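Local coordinates for protein botulinum neurotoxin type G (Clostridium botulinum, PDB 3MPP) that delivers a protease into nerve cells, with the receptor-binding domain attaching the toxin to the cell surface before its light chain is translocated into the cytosol, at residues A[28-33]-A[48-53]; A[94-99]-A[180-185]; A[99-104]-A[117-122]; A[124-129]-A[154-159]. The protein carries 4 engineered substitutions. One frame throughout, in Å; residues are numbered along the deposited sequence.

Contact 1 of 4, residues A[28-33]-A[48-53]; sequences SDVIFN and SNITAH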
loop_
_atom_site.group_PDB
_atom_site.type_symbol
_atom_site.label_atom_id
_atom_site.label_comp_id
_atom_site.label_asym_id
_atom_site.label_seq_id
_atom_site.Cartn_x
_atom_site.Cartn_y
_atom_site.Cartn_z
ATOM N N SER A 28 10.904 6.410 23.717
ATOM C CA SER A 28 9.906 7.473 23.762
ATOM C C SER A 28 9.628 8.118 22.398
ATOM O O SER A 28 8.678 8.888 22.270
ATOM C CB SER A 28 10.351 8.553 24.745
ATOM O OG SER A 28 11.584 9.123 24.341
ATOM N N ASP A 29 10.454 7.813 21.394
ATOM C CA ASP A 29 10.319 8.436 20.070
ATOM C C ASP A 29 9.772 7.457 19.021
ATOM O O ASP A 29 10.091 7.561 17.834
ATOM C CB ASP A 29 11.658 9.047 19.612
ATOM C CG ASP A 29 11.521 9.931 18.360
ATOM O OD1 ASP A 29 10.521 10.671 18.231
ATOM O OD2 ASP A 29 12.434 9.884 17.507
ATOM N N VAL A 30 8.943 6.513 19.462
ATOM C CA VAL A 30 8.247 5.614 18.543
ATOM C C VAL A 30 6.779 6.029 18.435
ATOM O O VAL A 30 6.143 6.352 19.431
ATOM C CB VAL A 30 8.320 4.136 18.991
ATOM C CG1 VAL A 30 7.539 3.245 18.025
ATOM C CG2 VAL A 30 9.775 3.666 19.090
ATOM N N ILE A 31 6.251 6.044 17.217
ATOM C CA ILE A 31 4.843 6.357 17.009
ATOM C C ILE A 31 4.069 5.078 16.700
ATOM O O ILE A 31 4.506 4.230 15.923
ATOM C CB ILE A 31 4.636 7.391 15.875
ATOM C CG1 ILE A 31 5.159 8.766 16.292
ATOM C CG2 ILE A 31 3.155 7.526 15.532
ATOM C CD1 ILE A 31 6.654 8.869 16.329
ATOM N N PHE A 32 2.912 4.941 17.320
ATOM C CA PHE A 32 2.085 3.769 17.121
ATOM C C PHE A 32 0.734 4.219 16.604
ATOM O O PHE A 32 0.314 5.347 16.842
ATOM C CB PHE A 32 1.858 3.027 18.442
ATOM C CG PHE A 32 3.085 2.349 18.992
ATOM C CD1 PHE A 32 3.464 1.103 18.530
ATOM C CD2 PHE A 32 3.835 2.948 19.997
ATOM C CE1 PHE A 32 4.581 0.469 19.038
ATOM C CE2 PHE A 32 4.949 2.318 20.522
ATOM C CZ PHE A 32 5.327 1.077 20.042
ATOM N N ASN A 33 0.060 3.333 15.888
ATOM C CA ASN A 33 -1.374 3.465 15.689
ATOM C C ASN A 33 -2.006 2.090 15.835
ATOM O O ASN A 33 -1.309 1.076 15.772
ATOM C CB ASN A 33 -1.706 4.127 14.346
ATOM C CG ASN A 33 -1.339 3.271 13.156
ATOM O OD1 ASN A 33 -1.649 2.085 13.110
ATOM N ND2 ASN A 33 -0.677 3.878 12.176
ATOM N N SER A 48 14.069 6.343 19.339
ATOM C CA SER A 48 13.045 5.726 18.513
ATOM C C SER A 48 13.438 4.272 18.315
ATOM O O SER A 48 14.050 3.909 17.306
ATOM C CB SER A 48 12.944 6.421 17.150
ATOM O OG SER A 48 11.781 5.961 16.462
ATOM N N ASN A 49 13.124 3.439 19.293
ATOM C CA ASN A 49 13.563 2.056 19.231
ATOM C C ASN A 49 12.613 1.116 19.957
ATOM O O ASN A 49 11.866 1.529 20.843
ATOM C CB ASN A 49 14.963 1.921 19.814
ATOM C CG ASN A 49 14.965 2.025 21.329
ATOM O OD1 ASN A 49 14.883 3.118 21.887
ATOM N ND2 ASN A 49 15.037 0.881 22.001
ATOM N N ILE A 50 12.647 -0.148 19.554
ATOM C CA ILE A 50 11.928 -1.214 20.234
ATOM C C ILE A 50 12.887 -2.369 20.353
ATOM O O ILE A 50 13.569 -2.717 19.384
ATOM C CB ILE A 50 10.731 -1.711 19.415
ATOM C CG1 ILE A 50 9.713 -0.587 19.201
ATOM C CG2 ILE A 50 10.073 -2.927 20.089
ATOM C CD1 ILE A 50 8.594 -0.969 18.256
ATOM N N THR A 51 12.961 -2.953 21.540
ATOM C CA THR A 51 13.717 -4.179 21.723
ATOM C C THR A 51 12.751 -5.290 22.122
ATOM O O THR A 51 11.958 -5.136 23.052
ATOM C CB THR A 51 14.823 -4.025 22.790
ATOM O OG1 THR A 51 15.799 -3.077 22.341
ATOM C CG2 THR A 51 15.516 -5.352 23.033
ATOM N N ALA A 52 12.786 -6.391 21.385
ATOM C CA ALA A 52 12.067 -7.587 21.800
ATOM C C ALA A 52 13.027 -8.452 22.602
ATOM O O ALA A 52 14.008 -8.964 22.064
ATOM C CB ALA A 52 11.539 -8.344 20.598
ATOM N N HIS A 53 12.768 -8.571 23.900
ATOM C CA HIS A 53 13.581 -9.416 24.768
ATOM C C HIS A 53 12.940 -10.794 24.857
ATOM O O HIS A 53 11.862 -10.952 25.434
ATOM C CB HIS A 53 13.717 -8.813 26.170
ATOM C CG HIS A 53 14.538 -7.560 26.222
ATOM N ND1 HIS A 53 15.902 -7.569 26.428
ATOM C CD2 HIS A 53 14.183 -6.256 26.119
ATOM C CE1 HIS A 53 16.354 -6.328 26.439
ATOM N NE2 HIS A 53 15.331 -5.511 26.255
#
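S48 and D29 make the tight end of this contact. The hydroxyl OG of S48 donates to the backbone O of D29 over 2.7 Å, arriving from above the carbonyl plane, about 50° out of it. Its first torsion sets OG anti to the backbone N (chi1 -170°), beside the carbonyl carbon, and so turns it to D29 O. The same oxygen also bonds the backbone N of N43, so this buried hydroxyl has two hydrogen-bond partners. D29, partly exposed, also brings its carboxylate oxygen OD2 to 3.5 Å from S48 CB, with no polar bond between the side chains. Next along, V30 pushes its CG2 branch against the backbone of the second segment, 3.4 Å from N49 N. Its other methyl, CG1, lies over one face of the F32 ring, offset toward the rim.

Beyond V30 the packing slackens. The chains diverge, their touching parts running 59° apart, and F32 reaches I50 through a single ring atom: CZ stands 4.2 Å from I50 CD1, met obliquely. This sparse end is filled in by other parts of the chain, for F40 touches both of these side chains and Y9 stacks on F32.

Strand 30-33 pairs with strand 39-43, whereas strand 50-53 pairs with strand 181-187, so the two segments belong to different sheets of the N-terminal half of the receptor-binding domain. The chemistry implies a seam closed by one hydroxyl-to-carbonyl bond where the chains are close, and by apolar contact alone where they part.

Contact 2 of 4, residues A[94-99]-A[180-185]; sequences ISCIKN and NDIDFK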
loop_
_atom_site.group_PDB
_atom_site.type_symbol
_atom_site.label_atom_id
_atom_site.label_comp_id
_atom_site.label_asym_id
_atom_site.label_seq_id
_atom_site.Cartn_x
_atom_site.Cartn_y
_atom_site.Cartn_z
ATOM N N ILE A 94 16.303 -3.543 11.361
ATOM C CA ILE A 94 16.017 -4.642 12.278
ATOM C C ILE A 94 17.245 -5.541 12.373
ATOM O O ILE A 94 17.835 -5.899 11.353
ATOM C CB ILE A 94 14.825 -5.498 11.806
ATOM C CG1 ILE A 94 13.611 -4.624 11.465
ATOM C CG2 ILE A 94 14.452 -6.519 12.877
ATOM C CD1 ILE A 94 12.505 -5.372 10.718
ATOM N N SER A 95 17.638 -5.905 13.589
ATOM C CA SER A 95 18.811 -6.749 13.747
ATOM C C SER A 95 18.710 -7.691 14.933
ATOM O O SER A 95 18.028 -7.407 15.921
ATOM C CB SER A 95 20.070 -5.898 13.888
ATOM O OG SER A 95 20.162 -5.354 15.192
ATOM N N CYS A 96 19.407 -8.816 14.809
ATOM C CA CYS A 96 19.519 -9.814 15.855
ATOM C C CYS A 96 20.971 -10.280 15.837
ATOM O O CYS A 96 21.324 -11.242 15.151
ATOM C CB CYS A 96 18.580 -10.979 15.559
ATOM S SG CYS A 96 18.385 -12.167 16.895
ATOM N N ILE A 97 21.807 -9.583 16.599
ATOM C CA ILE A 97 23.253 -9.679 16.457
ATOM C C ILE A 97 23.900 -9.853 17.820
ATOM O O ILE A 97 23.434 -9.302 18.814
ATOM C CB ILE A 97 23.828 -8.392 15.831
ATOM C CG1 ILE A 97 23.260 -8.160 14.420
ATOM C CG2 ILE A 97 25.365 -8.412 15.848
ATOM C CD1 ILE A 97 23.930 -8.975 13.339
ATOM N N LYS A 98 24.980 -10.620 17.854
ATOM C CA LYS A 98 25.719 -10.844 19.082
ATOM C C LYS A 98 27.168 -11.116 18.720
ATOM O O LYS A 98 27.448 -11.961 17.869
ATOM C CB LYS A 98 25.122 -12.032 19.829
ATOM C CG LYS A 98 25.881 -12.457 21.062
ATOM C CD LYS A 98 25.270 -13.728 21.604
ATOM C CE LYS A 98 26.130 -14.351 22.674
ATOM N NZ LYS A 98 25.782 -15.787 22.829
ATOM N N ASN A 99 28.083 -10.395 19.360
ATOM C CA ASN A 99 29.496 -10.484 19.016
ATOM C C ASN A 99 29.703 -10.296 17.511
ATOM O O ASN A 99 30.478 -11.027 16.877
ATOM C CB ASN A 99 30.077 -11.826 19.466
ATOM C CG ASN A 99 29.876 -12.085 20.950
ATOM O OD1 ASN A 99 30.398 -11.359 21.797
ATOM N ND2 ASN A 99 29.131 -13.139 21.270
ATOM N N ASN A 180 19.285 -13.058 21.918
ATOM C CA ASN A 180 18.022 -13.022 22.645
ATOM C C ASN A 180 17.239 -11.746 22.357
ATOM O O ASN A 180 16.033 -11.677 22.602
ATOM C CB ASN A 180 18.266 -13.133 24.151
ATOM C CG ASN A 180 18.844 -14.473 24.552
ATOM O OD1 ASN A 180 18.383 -15.522 24.102
ATOM N ND2 ASN A 180 19.857 -14.444 25.410
ATOM N N ASP A 181 17.930 -10.735 21.844
ATOM C CA ASP A 181 17.290 -9.457 21.554
ATOM C C ASP A 181 17.106 -9.209 20.066
ATOM O O ASP A 181 18.000 -9.486 19.260
ATOM C CB ASP A 181 18.100 -8.307 22.152
ATOM C CG ASP A 181 17.967 -8.222 23.655
ATOM O OD1 ASP A 181 17.094 -8.918 24.212
ATOM O OD2 ASP A 181 18.734 -7.457 24.275
ATOM N N ILE A 182 15.938 -8.688 19.706
ATOM C CA ILE A 182 15.744 -8.144 18.374
ATOM C C ILE A 182 15.541 -6.646 18.516
ATOM O O ILE A 182 14.609 -6.202 19.189
ATOM C CB ILE A 182 14.542 -8.775 17.658
ATOM C CG1 ILE A 182 14.785 -10.278 17.470
ATOM C CG2 ILE A 182 14.288 -8.062 16.311
ATOM C CD1 ILE A 182 13.612 -11.037 16.902
ATOM N N ASP A 183 16.428 -5.869 17.900
ATOM C CA ASP A 183 16.342 -4.416 17.974
ATOM C C ASP A 183 15.717 -3.831 16.721
ATOM O O ASP A 183 16.210 -4.043 15.610
ATOM C CB ASP A 183 17.715 -3.790 18.161
ATOM C CG ASP A 183 18.241 -3.936 19.577
ATOM O OD1 ASP A 183 17.520 -4.489 20.437
ATOM O OD2 ASP A 183 19.383 -3.494 19.820
ATOM N N PHE A 184 14.646 -3.071 16.920
ATOM C CA PHE A 184 14.024 -2.304 15.847
ATOM C C PHE A 184 14.476 -0.869 16.017
ATOM O O PHE A 184 14.128 -0.207 17.011
ATOM C CB PHE A 184 12.509 -2.413 15.934
ATOM C CG PHE A 184 12.002 -3.817 15.791
ATOM C CD1 PHE A 184 11.430 -4.242 14.604
ATOM C CD2 PHE A 184 12.111 -4.716 16.839
ATOM C CE1 PHE A 184 10.962 -5.540 14.467
ATOM C CE2 PHE A 184 11.644 -6.024 16.711
ATOM C CZ PHE A 184 11.073 -6.433 15.522
ATOM N N LYS A 185 15.278 -0.398 15.065
ATOM C CA LYS A 185 15.966 0.878 15.219
ATOM C C LYS A 185 16.759 1.202 13.961
ATOM O O LYS A 185 17.335 0.313 13.355
ATOM C CB LYS A 185 16.928 0.769 16.412
ATOM C CG LYS A 185 17.671 2.024 16.765
ATOM C CD LYS A 185 18.678 1.735 17.878
ATOM C CE LYS A 185 19.265 3.016 18.451
ATOM N NZ LYS A 185 19.980 2.761 19.734
#
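D181 begins the contact through its backbone: its carbonyl O lies 3.6 Å from the sulfur SG of C96, while its carboxylate turns off elsewhere. I182 follows with its two branches divided between two partners. CG2, anti to the backbone N, meets I94 CG2 at 3.8 Å, and CG1 faces the C96 sulfur. The CA of the same residue directs its hydrogen at S95 O, a CA-H...O contact that lies beside the regular bonding of the next pair.

D183 forms that pair with S95, in the antiparallel hydrogen-bonded arrangement. D183 N donates to S95 O at 3.0 Å, and S95 N returns a bond of 3.1 Å to D183 O. Here the seven-stranded antiparallel sheet of the N-terminal, concanavalin-like subdomain is stitched together, with strand 181-187 lying between strands 50-53 and 90-98. The carboxylate of D183 turns to strand 50-53, its OD1 hydrogen-bonded to T51 OG1.

F184 then sits across from I94 in a non-hydrogen-bonded pair, on the sheet face that packs inward. The methyl CG2 of I94 lies over one face of the phenyl ring, 4.3 Å from its centroid and 22° off the normal, a CH-pi contact. I94 CG1 approaches the ring atom CD1 of F184 at 3.8 Å. F201, from the facing sheet, meets the F184 ring edge-to-face and also touches I94. K185 closes the segment marginally, its side chain leading away from strand 90-98 and touching N49.

Contact 3 of 4, residues A[99-104]-A[117-122]; sequences NDSGWK and IDVNAK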
loop_
_atom_site.group_PDB
_atom_site.type_symbol
_atom_site.label_atom_id
_atom_site.label_comp_id
_atom_site.label_asym_id
_atom_site.label_seq_id
_atom_site.Cartn_x
_atom_site.Cartn_y
_atom_site.Cartn_z
ATOM N N ASN A 99 28.083 -10.395 19.360
ATOM C CA ASN A 99 29.496 -10.484 19.016
ATOM C C ASN A 99 29.703 -10.296 17.511
ATOM O O ASN A 99 30.478 -11.027 16.877
ATOM C CB ASN A 99 30.077 -11.826 19.466
ATOM C CG ASN A 99 29.876 -12.085 20.950
ATOM O OD1 ASN A 99 30.398 -11.359 21.797
ATOM N ND2 ASN A 99 29.131 -13.139 21.270
ATOM N N ASP A 100 28.983 -9.331 16.945
ATOM C CA ASP A 100 29.112 -8.975 15.533
ATOM C C ASP A 100 28.571 -10.043 14.587
ATOM O O ASP A 100 28.777 -9.965 13.377
ATOM C CB ASP A 100 30.571 -8.663 15.190
ATOM C CG ASP A 100 31.073 -7.423 15.884
ATOM O OD1 ASP A 100 30.310 -6.439 15.947
ATOM O OD2 ASP A 100 32.228 -7.428 16.363
ATOM N N SER A 101 27.876 -11.033 15.140
ATOM C CA SER A 101 27.336 -12.129 14.340
ATOM C C SER A 101 25.837 -12.343 14.572
ATOM O O SER A 101 25.358 -12.300 15.707
ATOM C CB SER A 101 28.098 -13.422 14.622
ATOM O OG SER A 101 27.467 -14.524 13.994
ATOM N N GLY A 102 25.107 -12.580 13.483
ATOM C CA GLY A 102 23.671 -12.784 13.539
ATOM C C GLY A 102 23.051 -12.400 12.213
ATOM O O GLY A 102 23.656 -12.633 11.167
ATOM N N TRP A 103 21.858 -11.800 12.252
ATOM C CA TRP A 103 21.207 -11.302 11.041
ATOM C C TRP A 103 20.705 -9.875 11.190
ATOM O O TRP A 103 20.390 -9.416 12.289
ATOM C CB TRP A 103 20.042 -12.193 10.608
ATOM C CG TRP A 103 18.928 -12.304 11.612
ATOM C CD1 TRP A 103 18.735 -13.321 12.502
ATOM C CD2 TRP A 103 17.842 -11.384 11.814
ATOM N NE1 TRP A 103 17.608 -13.089 13.251
ATOM C CE2 TRP A 103 17.040 -11.908 12.849
ATOM C CE3 TRP A 103 17.478 -10.163 11.230
ATOM C CZ2 TRP A 103 15.897 -11.259 13.312
ATOM C CZ3 TRP A 103 16.334 -9.518 11.689
ATOM C CH2 TRP A 103 15.558 -10.066 12.718
ATOM N N LYS A 104 20.606 -9.184 10.063
ATOM C CA LYS A 104 20.063 -7.837 10.060
ATOM C C LYS A 104 19.272 -7.590 8.789
ATOM O O LYS A 104 19.595 -8.126 7.727
ATOM C CB LYS A 104 21.183 -6.805 10.196
ATOM C CG LYS A 104 22.029 -6.632 8.948
ATOM C CD LYS A 104 23.165 -5.637 9.180
ATOM C CE LYS A 104 24.009 -5.457 7.921
ATOM N NZ LYS A 104 24.914 -4.269 7.996
ATOM N N ILE A 117 25.886 -12.667 8.965
ATOM C CA ILE A 117 27.281 -12.444 9.295
ATOM C C ILE A 117 27.742 -13.503 10.283
ATOM O O ILE A 117 27.098 -13.726 11.314
ATOM C CB ILE A 117 27.497 -11.043 9.899
ATOM C CG1 ILE A 117 26.934 -9.975 8.958
ATOM C CG2 ILE A 117 28.983 -10.806 10.202
ATOM C CD1 ILE A 117 27.142 -8.559 9.434
ATOM N N ASP A 118 28.845 -14.171 9.957
ATOM C CA ASP A 118 29.370 -15.222 10.819
ATOM C C ASP A 118 30.258 -14.661 11.931
ATOM O O ASP A 118 30.434 -13.442 12.063
ATOM C CB ASP A 118 30.111 -16.294 10.007
ATOM C CG ASP A 118 31.370 -15.765 9.332
ATOM O OD1 ASP A 118 31.870 -14.686 9.728
ATOM O OD2 ASP A 118 31.865 -16.444 8.405
ATOM N N VAL A 119 30.817 -15.565 12.727
ATOM C CA VAL A 119 31.603 -15.191 13.898
ATOM C C VAL A 119 32.934 -14.528 13.546
ATOM O O VAL A 119 33.613 -13.981 14.421
ATOM C CB VAL A 119 31.866 -16.415 14.784
ATOM C CG1 VAL A 119 30.652 -16.701 15.655
ATOM C CG2 VAL A 119 32.210 -17.617 13.918
ATOM N N ASN A 120 33.309 -14.585 12.272
ATOM C CA ASN A 120 34.555 -13.972 11.820
ATOM C C ASN A 120 34.319 -12.640 11.106
ATOM O O ASN A 120 35.250 -12.036 10.571
ATOM C CB ASN A 120 35.321 -14.934 10.917
ATOM C CG ASN A 120 35.845 -16.144 11.668
ATOM O OD1 ASN A 120 35.630 -17.285 11.256
ATOM N ND2 ASN A 120 36.539 -15.901 12.782
ATOM N N ALA A 121 33.063 -12.197 11.111
ATOM C CA ALA A 121 32.642 -10.971 10.440
ATOM C C ALA A 121 32.609 -11.102 8.917
ATOM O O ALA A 121 32.645 -10.102 8.199
ATOM C CB ALA A 121 33.495 -9.776 10.870
ATOM N N LYS A 122 32.531 -12.336 8.428
ATOM C CA LYS A 122 32.298 -12.569 7.007
ATOM C C LYS A 122 30.801 -12.540 6.697
ATOM O O LYS A 122 30.022 -13.304 7.274
ATOM C CB LYS A 122 32.890 -13.909 6.575
ATOM C CG LYS A 122 32.525 -14.316 5.155
ATOM C CD LYS A 122 33.056 -15.708 4.826
ATOM C CE LYS A 122 32.826 -16.062 3.364
ATOM N NZ LYS A 122 32.924 -17.525 3.117
#
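D100 meets I117 through its backbone: the carbonyl O of D100 has I117 CG2 only 3.3 Å away, the methyl being brought there by a torsion that sets it anti to the I117 backbone N. S101 makes the side-chain bond. Its OG, likewise anti to its own N (chi1 172°), donates to I117 O at 2.8 Å and sits 20° out of that carbonyl plane. The same hydroxyl bonds N177 N, so it links three parts of the chain, and its CB lies 3.5 Å from D118 O. G102 adds a second donor to I117 O: its N-H comes in the carbonyl plane at 3.2 Å, leaving this one oxygen gripped twice. I117 N repays G102 O over 3.1 Å with an N-H...O angle of 169°. The backbone of G102 adopts angles at which a CB would be jammed against the preceding carbonyl, which explains the glycine at this corner. W103 and K104 continue into the strand, where K104 pairs with T115.

G102 and I117 thus close the open end of the hairpin made by strands 103-108 and 111-117. Directly after it, D118 OD1 accepts from N120 N and K122 N on opposite faces of its carboxylate. The bond from K122 N ties down the end of the loop; that from N120 N makes an Asx turn, set on the type I beta turn D118-A121 that leads toward strand 123-129.

Contact 4 of 4, residues A[124-129]-A[154-159]; sequences KSIFFE and GNANIY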
loop_
_atom_site.group_PDB
_atom_site.type_symbol
_atom_site.label_atom_id
_atom_site.label_comp_id
_atom_site.label_asym_id
_atom_site.label_seq_id
_atom_site.Cartn_x
_atom_site.Cartn_y
_atom_site.Cartn_z
ATOM N N LYS A 124 27.309 -12.191 3.901
ATOM C CA LYS A 124 26.720 -12.382 2.587
ATOM C C LYS A 124 25.271 -11.889 2.615
ATOM O O LYS A 124 24.520 -12.153 3.563
ATOM C CB LYS A 124 26.794 -13.848 2.161
ATOM C CG LYS A 124 26.378 -14.102 0.719
ATOM C CD LYS A 124 26.713 -15.530 0.277
ATOM C CE LYS A 124 28.185 -15.689 -0.101
ATOM N NZ LYS A 124 29.120 -15.583 1.058
ATOM N N SER A 125 24.886 -11.166 1.572
ATOM C CA SER A 125 23.582 -10.539 1.544
ATOM C C SER A 125 22.753 -10.955 0.345
ATOM O O SER A 125 23.281 -11.337 -0.693
ATOM C CB SER A 125 23.738 -9.024 1.539
ATOM O OG SER A 125 24.376 -8.583 2.721
ATOM N N ILE A 126 21.440 -10.863 0.512
ATOM C CA ILE A 126 20.495 -11.020 -0.571
ATOM C C ILE A 126 19.560 -9.821 -0.451
ATOM O O ILE A 126 19.365 -9.311 0.647
ATOM C CB ILE A 126 19.725 -12.344 -0.434
ATOM C CG1 ILE A 126 18.735 -12.520 -1.583
ATOM C CG2 ILE A 126 19.016 -12.415 0.906
ATOM C CD1 ILE A 126 18.076 -13.883 -1.599
ATOM N N PHE A 127 18.998 -9.358 -1.565
ATOM C CA PHE A 127 18.199 -8.143 -1.540
ATOM C C PHE A 127 17.067 -8.154 -2.564
ATOM O O PHE A 127 17.075 -8.943 -3.517
ATOM C CB PHE A 127 19.100 -6.922 -1.775
ATOM C CG PHE A 127 19.702 -6.871 -3.148
ATOM C CD1 PHE A 127 18.987 -6.327 -4.209
ATOM C CD2 PHE A 127 20.973 -7.377 -3.387
ATOM C CE1 PHE A 127 19.525 -6.275 -5.474
ATOM C CE2 PHE A 127 21.522 -7.327 -4.653
ATOM C CZ PHE A 127 20.796 -6.778 -5.703
ATOM N N PHE A 128 16.092 -7.279 -2.342
ATOM C CA PHE A 128 15.058 -6.989 -3.323
ATOM C C PHE A 128 15.168 -5.516 -3.704
ATOM O O PHE A 128 15.237 -4.656 -2.827
ATOM C CB PHE A 128 13.664 -7.287 -2.751
ATOM C CG PHE A 128 12.528 -6.796 -3.612
ATOM C CD1 PHE A 128 12.269 -7.379 -4.848
ATOM C CD2 PHE A 128 11.696 -5.767 -3.176
ATOM C CE1 PHE A 128 11.209 -6.934 -5.640
ATOM C CE2 PHE A 128 10.649 -5.321 -3.964
ATOM C CZ PHE A 128 10.404 -5.909 -5.203
ATOM N N GLU A 129 15.206 -5.226 -5.004
ATOM C CA GLU A 129 15.252 -3.840 -5.470
ATOM C C GLU A 129 14.037 -3.527 -6.330
ATOM O O GLU A 129 13.747 -4.277 -7.259
ATOM C CB GLU A 129 16.518 -3.585 -6.293
ATOM C CG GLU A 129 16.586 -2.169 -6.899
ATOM C CD GLU A 129 17.933 -1.862 -7.562
ATOM O OE1 GLU A 129 18.975 -2.261 -7.011
ATOM O OE2 GLU A 129 17.951 -1.213 -8.628
ATOM N N GLY A 154 22.744 -24.420 1.971
ATOM C CA GLY A 154 21.702 -23.594 2.551
ATOM C C GLY A 154 21.254 -22.466 1.646
ATOM O O GLY A 154 22.069 -21.718 1.105
ATOM N N ASN A 155 19.943 -22.346 1.481
ATOM C CA ASN A 155 19.372 -21.290 0.660
ATOM C C ASN A 155 18.714 -20.192 1.483
ATOM O O ASN A 155 18.080 -20.451 2.507
ATOM C CB ASN A 155 18.371 -21.865 -0.342
ATOM C CG ASN A 155 19.043 -22.480 -1.549
ATOM O OD1 ASN A 155 20.268 -22.492 -1.650
ATOM N ND2 ASN A 155 18.244 -22.988 -2.477
ATOM N N ALA A 156 18.889 -18.959 1.031
ATOM C CA ALA A 156 18.142 -17.837 1.567
ATOM C C ALA A 156 17.185 -17.372 0.485
ATOM O O ALA A 156 17.577 -17.252 -0.674
ATOM C CB ALA A 156 19.084 -16.713 1.969
ATOM N N ASN A 157 15.930 -17.130 0.859
ATOM C CA ASN A 157 14.910 -16.686 -0.089
ATOM C C ASN A 157 14.231 -15.408 0.372
ATOM O O ASN A 157 13.950 -15.244 1.560
ATOM C CB ASN A 157 13.837 -17.761 -0.273
ATOM C CG ASN A 157 14.419 -19.127 -0.601
ATOM O OD1 ASN A 157 15.190 -19.691 0.174
ATOM N ND2 ASN A 157 14.034 -19.669 -1.744
ATOM N N ILE A 158 13.957 -14.510 -0.571
ATOM C CA ILE A 158 13.162 -13.326 -0.284
ATOM C C ILE A 158 11.871 -13.390 -1.074
ATOM O O ILE A 158 11.882 -13.494 -2.301
ATOM C CB ILE A 158 13.885 -12.020 -0.654
ATOM C CG1 ILE A 158 15.132 -11.824 0.199
ATOM C CG2 ILE A 158 12.950 -10.824 -0.472
ATOM C CD1 ILE A 158 15.724 -10.446 0.060
ATOM N N TYR A 159 10.760 -13.336 -0.353
ATOM C CA TYR A 159 9.451 -13.256 -0.966
ATOM C C TYR A 159 8.936 -11.838 -0.803
ATOM O O TYR A 159 9.083 -11.253 0.257
ATOM C CB TYR A 159 8.497 -14.208 -0.261
ATOM C CG TYR A 159 8.866 -15.658 -0.404
ATOM C CD1 TYR A 159 8.211 -16.469 -1.319
ATOM C CD2 TYR A 159 9.866 -16.219 0.377
ATOM C CE1 TYR A 159 8.542 -17.807 -1.453
ATOM C CE2 TYR A 159 10.207 -17.554 0.253
ATOM C CZ TYR A 159 9.544 -18.341 -0.663
ATOM O OH TYR A 159 9.876 -19.667 -0.792
#
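I126 and I158 form the first shell, their side chains pointing in opposite senses and overlapping along their lengths. I126 CG2 touches I158 CD1 at 3.9 Å, and the I126 ethyl arm, extended with CG1 anti to the backbone N (chi1 -179°), carries its CD1 to 3.5 Å from A156 O. In return I158 CD1 is pressed onto the backbone of the first segment, 3.7 Å from F127 C. Looser contacts flank this interlock: I126 CG2 approaches A156 CB at 4.4 Å on one side, and F128 CB stands 4.3 Å from I158 CG2 on the other.

No hydrogen bond crosses between the segments. The axes run at only 17° to each other, but at 7.6 Å they are too far apart for sheet pairing, and the gap is filled by side chains. Strand 124-129 is an outermost strand of the seven-stranded sheet and 156-159 belongs to the larger facing sheet, so this is a buried apolar contact between the two sheets of a beta sandwich, at the edge strand of one of them, in a fold of the concanavalin-like kind, consistent with its family.

Farther out, each strand is held in its own sheet. I126 and F128 bond through their backbones to W114 and I112 of strand 111-117, while A156 pairs with E168 and N157 with T149. K166 and E168 also touch the I126 side chain. The CB of F127 points to the other side of its strand, where its ring takes part in cation-pi contacts with R111 and K166. The ring of F128, leading away from I158, meets Y139 edge-to-face.

All four contacts lie in the N-terminal half of the receptor-binding domain, and all reach its seven-stranded sheet. Contact 1 closes first along the chain; contact 2 then encloses contacts 3 and 4. Contacts 1 and 2 have centres 14 Å apart and touch, because strands 50-53 and 181-187 are neighbours; contacts 2 and 3, 11 Å apart, share N99 and adjoin through strands 90-98 and 103-108. Contact 4 is about 27 Å from contact 1, centre to centre. Contacts 2 and 3 knit the sheet internally, whereas contacts 1 and 4 join it to the second sheet. Together they sample within-sheet and between-sheet contacts of the lectin-like sandwich, away from the inferred ganglioside-binding motif of the C-terminal half.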